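RNA-directed RNA polymerase (Infectious pancreatic necrosis virus, PDB 3ZED) probably copies the viral RNA genome, joining ribonucleoside triphosphates with release of diphosphate, and occurs both free and covalently attached to the genomic RNA. Local coordinates at residues 396-401 with 519-524; 722-727 with 760-765. One frame throughout, in Å; residues are numbered along the deposited sequence.

Contact 1 (396-401 with 519-524); sequences NTWYSI and RELKNL
Strands 397-401 and 519-521 run antiparallel, their axes 4.7 Å apart at an angle of 170°. Trp398 and Leu521 form a hydrogen-bonded pair, each backbone N donating to the other's O, Leu521 N reaching Trp398 O at 2.8 Å and Trp398 N reaching Leu521 O at 3.0 Å. Ser400 and Arg519 are bonded in the same way, but Arg519 N to Ser400 O is longer, 3.3 Å. Beyond the strand, Leu524 N at the start of helix 524-533 donates to Asn396 O (2.9 Å) almost straight, approaching from above the carbonyl plane. Within the chain, strand 515-521 forms one edge of a four-stranded antiparallel sheet of the polymerase catalytic region, next to 397-403. On one face, Trp398 CB meets Leu521 CB at 3.8 Å and Leu524 CD2 from the helix; with CG anti to the backbone N (chi1 176°) the indole leads away from strand 519-521, and its NE1 bonds Leu558 O. On the other, Tyr399 and Glu520 of the non-hydrogen-bonded pair lie alongside, pointing the same way, ring and carboxylate planes 35° apart. Glu520 CG touches Tyr399 CE1 at 3.6 Å and Thr397 CG2 at 3.7 Å, while the Tyr399 hydroxyl bonds Asn498.

Contact 2 (722-727 with 760-765); sequences KSAVWR and ATEELA
Ala724, in the first turn of helix 724-732, packs against helix 757-771, joining two helices of the C-terminal region of VP1 through alanine side chains and the methyls of Val725 and Thr761, beside a salt bridge. The apolar part rests on Ala724 CB, which lies 3.7 Å from Glu762 CA and also approaches the methyl groups of Thr761 and Ala765. Next to it Val725 CG2 and Thr761 CG2 meet at 3.8 Å, methyl against methyl, with the two side chains crossing at a slant. The Thr761 hydroxyl turns back to Trp757 O in its own helix, leaving the methyl for this contact, and Ala750 of helix 740-752 touches both Val725 and Thr761.

The ionic part is a salt bridge: Arg727 NH2 donates to Glu762 OE2 at 2.6 Å, using the syn lone pair of the carboxylate. Guanidinium and carboxylate are nearly coplanar, 18° apart; OE2 sits at the guanidinium edge, and Ala724 CA lies over the centre of one guanidinium face. Glu762 reaches across because its chain bends at chi2 (72°).

Hydrogen bonds within 722-727 fix the arginine and start its helix. Ser723 is the N-cap, its OG accepting a weak bond from Trp726 N. Arg727 NH2 is held a second time by Lys722 O, 3.0 Å away and close to the guanidinium plane.

Overall arrangement
The two contacts lie in different parts of the polymerase, with centres 47 Å apart and nearest atoms about 29 Å apart. Along the chain they follow in series: contact 1 closes 117 intervening residues within the catalytic region, whereas contact 2 joins nearby helices of the C-terminal region across only 32. Their centres lie 25 Å and 34 Å, respectively, from that of the chain, and both are away from the two potassium sites and the predicted GTP site. They also differ in kind: backbone hydrogen bonds extend a sheet in contact 1, while contact 2 relies on side chains between helices. Trp726, which does not touch 760-765, packs on helix 412-426, next after strand 397-403 in sequence.

Contact 1 (396-401 with 519-524)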
ATOM      1  N   ASN B 396     -23.592  10.451  17.246  1.00 49.82           N
ATOM      2  CA  ASN B 396     -24.376   9.267  16.862  1.00 49.21           C
ATOM      3  C   ASN B 396     -24.330   9.036  15.326  1.00 52.27           C
ATOM      4  O   ASN B 396     -25.326   8.620  14.716  1.00 53.17           O
ATOM      5  CB  ASN B 396     -25.830   9.392  17.371  1.00 48.11           C
ATOM      6  CG  ASN B 396     -26.601   8.096  17.317  1.00 57.35           C
ATOM      7  OD1 ASN B 396     -26.055   7.010  17.540  1.00 52.79           O
ATOM      8  ND2 ASN B 396     -27.879   8.179  16.971  1.00 48.80           N
ATOM      9  N   THR B 397     -23.171   9.332  14.707  1.00 46.28           N
ATOM     10  CA  THR B 397     -22.983   9.201  13.264  1.00 44.73           C
ATOM     11  C   THR B 397     -21.602   8.594  12.961  1.00 47.08           C
ATOM     12  O   THR B 397     -20.623   8.910  13.628  1.00 48.80           O
ATOM     13  CB  THR B 397     -23.167  10.582  12.565  1.00 52.44           C
ATOM     14  OG1 THR B 397     -24.302  11.277  13.092  1.00 54.60           O
ATOM     15  CG2 THR B 397     -23.307  10.470  11.051  1.00 44.96           C
ATOM     16  N   TRP B 398     -21.544   7.741  11.939  1.00 40.48           N
ATOM     17  CA  TRP B 398     -20.327   7.108  11.438  1.00 38.37           C
ATOM     18  C   TRP B 398     -19.922   7.808  10.135  1.00 40.46           C
ATOM     19  O   TRP B 398     -20.731   7.911   9.194  1.00 39.48           O
ATOM     20  CB  TRP B 398     -20.544   5.594  11.219  1.00 35.23           C
ATOM     21  CG  TRP B 398     -19.369   4.883  10.610  1.00 34.63           C
ATOM     22  CD1 TRP B 398     -19.176   4.603   9.290  1.00 36.51           C
ATOM     23  CD2 TRP B 398     -18.230   4.331  11.310  1.00 34.17           C
ATOM     24  NE1 TRP B 398     -18.003   3.894   9.122  1.00 36.27           N
ATOM     25  CE2 TRP B 398     -17.411   3.700  10.348  1.00 37.47           C
ATOM     26  CE3 TRP B 398     -17.848   4.276  12.659  1.00 36.05           C
ATOM     27  CZ2 TRP B 398     -16.236   3.017  10.691  1.00 36.65           C
ATOM     28  CZ3 TRP B 398     -16.658   3.633  12.997  1.00 37.75           C
ATOM     29  CH2 TRP B 398     -15.872   3.007  12.024  1.00 37.41           C
ATOM     30  N   TYR B 399     -18.686   8.322  10.104  1.00 36.00           N
ATOM     31  CA  TYR B 399     -18.157   9.006   8.930  1.00 36.94           C
ATOM     32  C   TYR B 399     -16.964   8.279   8.355  1.00 41.14           C
ATOM     33  O   TYR B 399     -16.041   7.922   9.074  1.00 41.97           O
ATOM     34  CB  TYR B 399     -17.749  10.457   9.241  1.00 39.15           C
ATOM     35  CG  TYR B 399     -18.869  11.304   9.798  1.00 40.92           C
ATOM     36  CD1 TYR B 399     -19.725  12.007   8.954  1.00 42.46           C
ATOM     37  CD2 TYR B 399     -19.055  11.428  11.173  1.00 42.62           C
ATOM     38  CE1 TYR B 399     -20.746  12.808   9.466  1.00 46.39           C
ATOM     39  CE2 TYR B 399     -20.069  12.226  11.696  1.00 44.95           C
ATOM     40  CZ  TYR B 399     -20.913  12.918  10.839  1.00 53.41           C
ATOM     41  OH  TYR B 399     -21.935  13.686  11.355  1.00 53.84           O
ATOM     42  N   SER B 400     -16.991   8.083   7.057  1.00 37.99           N
ATOM     43  CA  SER B 400     -15.881   7.534   6.310  1.00 38.25           C
ATOM     44  C   SER B 400     -15.283   8.682   5.523  1.00 42.40           C
ATOM     45  O   SER B 400     -15.983   9.288   4.705  1.00 42.68           O
ATOM     46  CB  SER B 400     -16.345   6.402   5.404  1.00 41.71           C
ATOM     47  OG  SER B 400     -15.250   5.881   4.675  1.00 45.41           O
ATOM     48  N   ILE B 401     -14.036   9.054   5.855  1.00 37.66           N
ATOM     49  CA  ILE B 401     -13.328  10.158   5.218  1.00 38.04           C
ATOM     50  C   ILE B 401     -12.115   9.590   4.495  1.00 43.06           C
ATOM     51  O   ILE B 401     -11.313   8.876   5.101  1.00 42.25           O
ATOM     52  CB  ILE B 401     -12.937  11.280   6.248  1.00 41.96           C
ATOM     53  CG1 ILE B 401     -14.174  11.857   6.957  1.00 42.36           C
ATOM     54  CG2 ILE B 401     -12.098  12.405   5.605  1.00 41.74           C
ATOM     55  CD1 ILE B 401     -14.160  11.637   8.386  1.00 47.05           C
ATOM     56  N   ARG B 519     -18.810   8.738   3.163  1.00 42.55           N
ATOM     57  CA  ARG B 519     -19.986   8.090   3.728  1.00 41.92           C
ATOM     58  C   ARG B 519     -20.368   8.719   5.037  1.00 44.25           C
ATOM     59  O   ARG B 519     -19.511   9.052   5.849  1.00 41.31           O
ATOM     60  CB  ARG B 519     -19.700   6.590   3.937  1.00 42.56           C
ATOM     61  CG  ARG B 519     -20.930   5.753   4.216  1.00 61.63           C
ATOM     62  CD  ARG B 519     -20.684   4.302   3.882  1.00 73.11           C
ATOM     63  NE  ARG B 519     -20.388   4.094   2.466  1.00 75.15           N
ATOM     64  CZ  ARG B 519     -20.723   3.004   1.803  1.00 73.55           C
ATOM     65  NH1 ARG B 519     -21.370   2.030   2.411  1.00 55.54           N
ATOM     66  NH2 ARG B 519     -20.411   2.878   0.521  1.00 64.30           N
ATOM     67  N   GLU B 520     -21.664   8.856   5.242  1.00 43.55           N
ATOM     68  CA  GLU B 520     -22.265   9.358   6.454  1.00 44.73           C
ATOM     69  C   GLU B 520     -23.369   8.378   6.826  1.00 50.59           C
ATOM     70  O   GLU B 520     -24.323   8.176   6.066  1.00 52.13           O
ATOM     71  CB  GLU B 520     -22.780  10.791   6.260  1.00 47.17           C
ATOM     72  CG  GLU B 520     -23.439  11.369   7.501  1.00 61.07           C
ATOM     73  CD  GLU B 520     -24.148  12.695   7.321  1.00 83.51           C
ATOM     74  OE1 GLU B 520     -24.791  12.890   6.264  1.00 81.47           O
ATOM     75  OE2 GLU B 520     -24.107  13.517   8.265  1.00 70.22           O
ATOM     76  N   LEU B 521     -23.195   7.718   7.960  1.00 45.70           N
ATOM     77  CA  LEU B 521     -24.153   6.732   8.452  1.00 44.43           C
ATOM     78  C   LEU B 521     -24.817   7.345   9.680  1.00 46.78           C
ATOM     79  O   LEU B 521     -24.271   7.293  10.781  1.00 46.63           O
ATOM     80  CB  LEU B 521     -23.416   5.396   8.750  1.00 43.27           C
ATOM     81  CG  LEU B 521     -24.239   4.182   9.083  1.00 48.63           C
ATOM     82  CD1 LEU B 521     -25.234   3.892   7.979  1.00 50.66           C
ATOM     83  CD2 LEU B 521     -23.338   2.964   9.279  1.00 45.95           C
ATOM     84  N   LYS B 522     -25.959   8.002   9.460  1.00 41.88           N
ATOM     85  CA  LYS B 522     -26.736   8.701  10.489  1.00 41.63           C
ATOM     86  C   LYS B 522     -27.505   7.728  11.386  1.00 44.23           C
ATOM     87  O   LYS B 522     -27.801   6.601  10.971  1.00 42.68           O
ATOM     88  CB  LYS B 522     -27.715   9.690   9.840  1.00 44.01           C
ATOM     89  CG  LYS B 522     -27.061  10.987   9.396  1.00 63.61           C
ATOM     90  CD  LYS B 522     -28.051  11.911   8.703  1.00 77.39           C
ATOM     91  CE  LYS B 522     -27.476  13.295   8.495  1.00 91.78           C
ATOM     92  NZ  LYS B 522     -28.212  14.061   7.447  1.00 99.70           N
ATOM     93  N   ASN B 523     -27.855   8.194  12.612  1.00 42.67           N
ATOM     94  CA  ASN B 523     -28.616   7.458  13.630  1.00 43.70           C
ATOM     95  C   ASN B 523     -27.982   6.082  13.822  1.00 45.46           C
ATOM     96  O   ASN B 523     -28.611   5.048  13.590  1.00 44.76           O
ATOM     97  CB  ASN B 523     -30.125   7.356  13.241  1.00 47.90           C
ATOM     98  CG  ASN B 523     -30.774   8.669  12.852  1.00 58.28           C
ATOM     99  OD1 ASN B 523     -30.858   9.607  13.644  1.00 53.16           O
ATOM    100  ND2 ASN B 523     -31.250   8.763  11.619  1.00 45.61           N
ATOM    101  N   LEU B 524     -26.688   6.093  14.166  1.00 43.12           N
ATOM    102  CA  LEU B 524     -25.853   4.894  14.310  1.00 41.88           C
ATOM    103  C   LEU B 524     -26.373   3.958  15.396  1.00 47.03           C
ATOM    104  O   LEU B 524     -26.498   2.778  15.111  1.00 48.65           O
ATOM    105  CB  LEU B 524     -24.381   5.276  14.555  1.00 41.00           C
ATOM    106  CG  LEU B 524     -23.350   4.125  14.543  1.00 44.29           C
ATOM    107  CD1 LEU B 524     -23.458   3.261  13.272  1.00 42.55           C
ATOM    108  CD2 LEU B 524     -21.927   4.655  14.758  1.00 43.03           C
TER

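Contact 2 (722-727 with 760-765)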
ATOM      1  N   LYS B 722      14.780  14.502  23.208  1.00 66.09           N
ATOM      2  CA  LYS B 722      15.765  14.575  24.294  1.00 67.94           C
ATOM      3  C   LYS B 722      17.045  13.810  23.898  1.00 71.00           C
ATOM      4  O   LYS B 722      18.149  14.285  24.161  1.00 72.12           O
ATOM      5  CB  LYS B 722      15.179  14.024  25.605  1.00 71.36           C
ATOM      6  N   SER B 723      16.881  12.644  23.236  1.00 65.62           N
ATOM      7  CA  SER B 723      17.967  11.789  22.757  1.00 64.46           C
ATOM      8  C   SER B 723      18.836  12.539  21.747  1.00 66.76           C
ATOM      9  O   SER B 723      18.305  13.117  20.788  1.00 66.39           O
ATOM     10  CB  SER B 723      17.407  10.515  22.129  1.00 63.39           C
ATOM     11  OG  SER B 723      18.423   9.853  21.396  1.00 70.51           O
ATOM     12  N   ALA B 724      20.164  12.519  21.964  1.00 61.76           N
ATOM     13  CA  ALA B 724      21.147  13.176  21.102  1.00 61.64           C
ATOM     14  C   ALA B 724      21.240  12.481  19.742  1.00 65.95           C
ATOM     15  O   ALA B 724      21.391  13.164  18.729  1.00 66.13           O
ATOM     16  CB  ALA B 724      22.505  13.213  21.776  1.00 64.50           C
ATOM     17  N   VAL B 725      21.075  11.136  19.710  1.00 62.24           N
ATOM     18  CA  VAL B 725      21.075  10.330  18.483  1.00 60.26           C
ATOM     19  C   VAL B 725      19.907  10.798  17.585  1.00 62.08           C
ATOM     20  O   VAL B 725      20.091  11.005  16.380  1.00 59.47           O
ATOM     21  CB  VAL B 725      20.996   8.796  18.790  1.00 63.32           C
ATOM     22  CG1 VAL B 725      20.826   7.972  17.511  1.00 61.07           C
ATOM     23  CG2 VAL B 725      22.209   8.314  19.591  1.00 65.07           C
ATOM     24  N   TRP B 726      18.725  10.987  18.196  1.00 59.10           N
ATOM     25  CA  TRP B 726      17.506  11.424  17.519  1.00 57.16           C
ATOM     26  C   TRP B 726      17.648  12.874  17.075  1.00 63.49           C
ATOM     27  O   TRP B 726      17.229  13.204  15.972  1.00 63.28           O
ATOM     28  CB  TRP B 726      16.286  11.237  18.437  1.00 55.36           C
ATOM     29  CG  TRP B 726      15.953   9.805  18.807  1.00 55.37           C
ATOM     30  CD1 TRP B 726      16.688   8.683  18.540  1.00 58.06           C
ATOM     31  CD2 TRP B 726      14.801   9.362  19.540  1.00 54.75           C
ATOM     32  NE1 TRP B 726      16.052   7.567  19.037  1.00 56.78           N
ATOM     33  CE2 TRP B 726      14.900   7.955  19.673  1.00 57.81           C
ATOM     34  CE3 TRP B 726      13.679  10.017  20.082  1.00 55.89           C
ATOM     35  CZ2 TRP B 726      13.917   7.191  20.319  1.00 56.08           C
ATOM     36  CZ3 TRP B 726      12.722   9.263  20.750  1.00 56.57           C
ATOM     37  CH2 TRP B 726      12.834   7.864  20.842  1.00 56.73           C
ATOM     38  N   ARG B 727      18.300  13.723  17.901  1.00 62.42           N
ATOM     39  CA  ARG B 727      18.573  15.125  17.586  1.00 62.34           C
ATOM     40  C   ARG B 727      19.465  15.233  16.351  1.00 63.67           C
ATOM     41  O   ARG B 727      19.204  16.074  15.499  1.00 61.48           O
ATOM     42  CB  ARG B 727      19.207  15.839  18.775  1.00 65.48           C
ATOM     43  CG  ARG B 727      18.181  16.595  19.587  1.00 77.25           C
ATOM     44  CD  ARG B 727      18.831  17.563  20.546  1.00 86.43           C
ATOM     45  NE  ARG B 727      19.074  16.892  21.821  1.00 97.54           N
ATOM     46  CZ  ARG B 727      20.224  16.884  22.489  1.00108.60           C
ATOM     47  NH1 ARG B 727      21.284  17.527  22.008  1.00 89.84           N
ATOM     48  NH2 ARG B 727      20.325  16.224  23.634  1.00 96.03           N
ATOM     49  N   ALA B 760      29.570  11.348  24.119  1.00 86.10           N
ATOM     50  CA  ALA B 760      30.234  11.767  22.877  1.00 84.22           C
ATOM     51  C   ALA B 760      29.190  12.239  21.814  1.00 82.15           C
ATOM     52  O   ALA B 760      29.370  13.290  21.206  1.00 80.69           O
ATOM     53  CB  ALA B 760      31.088  10.631  22.327  1.00 84.87           C
ATOM     54  N   THR B 761      28.087  11.503  21.646  1.00 76.34           N
ATOM     55  CA  THR B 761      27.016  11.876  20.702  1.00 74.00           C
ATOM     56  C   THR B 761      26.335  13.189  21.193  1.00 78.64           C
ATOM     57  O   THR B 761      26.037  14.068  20.378  1.00 76.20           O
ATOM     58  CB  THR B 761      26.048  10.705  20.528  1.00 72.30           C
ATOM     59  OG1 THR B 761      26.810   9.602  20.020  1.00 66.93           O
ATOM     60  CG2 THR B 761      24.875  11.028  19.593  1.00 67.69           C
ATOM     61  N   GLU B 762      26.160  13.317  22.528  1.00 77.99           N
ATOM     62  CA  GLU B 762      25.608  14.471  23.238  1.00 78.99           C
ATOM     63  C   GLU B 762      26.436  15.732  22.945  1.00 84.02           C
ATOM     64  O   GLU B 762      25.863  16.762  22.599  1.00 83.62           O
ATOM     65  CB  GLU B 762      25.583  14.175  24.750  1.00 82.52           C
ATOM     66  CG  GLU B 762      24.746  15.125  25.582  1.00 96.14           C
ATOM     67  CD  GLU B 762      23.261  14.928  25.388  1.00106.60           C
ATOM     68  OE1 GLU B 762      22.690  14.007  26.016  1.00 91.97           O
ATOM     69  OE2 GLU B 762      22.677  15.667  24.564  1.00101.41           O
ATOM     70  N   GLU B 763      27.772  15.629  23.042  1.00 82.15           N
ATOM     71  CA  GLU B 763      28.693  16.728  22.791  1.00 84.07           C
ATOM     72  C   GLU B 763      28.744  17.073  21.292  1.00 87.66           C
ATOM     73  O   GLU B 763      28.795  18.258  20.935  1.00 88.02           O
ATOM     74  CB  GLU B 763      30.093  16.399  23.334  1.00 87.89           C
ATOM     75  CG  GLU B 763      30.177  16.391  24.857  1.00100.49           C
ATOM     76  CD  GLU B 763      31.469  15.859  25.455  1.00129.23           C
ATOM     77  OE1 GLU B 763      32.429  15.616  24.688  1.00127.62           O
ATOM     78  OE2 GLU B 763      31.522  15.682  26.695  1.00117.69           O
ATOM     79  N   LEU B 764      28.677  16.041  20.420  1.00 82.21           N
ATOM     80  CA  LEU B 764      28.733  16.220  18.969  1.00 80.38           C
ATOM     81  C   LEU B 764      27.448  16.871  18.439  1.00 84.16           C
ATOM     82  O   LEU B 764      27.537  17.705  17.537  1.00 83.91           O
ATOM     83  CB  LEU B 764      29.035  14.898  18.244  1.00 78.76           C
ATOM     84  CG  LEU B 764      30.496  14.404  18.336  1.00 84.98           C
ATOM     85  CD1 LEU B 764      30.587  12.916  18.094  1.00 84.63           C
ATOM     86  CD2 LEU B 764      31.405  15.134  17.363  1.00 86.13           C
ATOM     87  N   ALA B 765      26.274  16.527  19.018  1.00 80.14           N
ATOM     88  CA  ALA B 765      24.981  17.120  18.674  1.00 78.68           C
ATOM     89  C   ALA B 765      24.972  18.614  19.035  1.00 85.73           C
ATOM     90  O   ALA B 765      24.624  19.443  18.189  1.00 84.37           O
ATOM     91  CB  ALA B 765      23.854  16.387  19.391  1.00 78.32           C
TER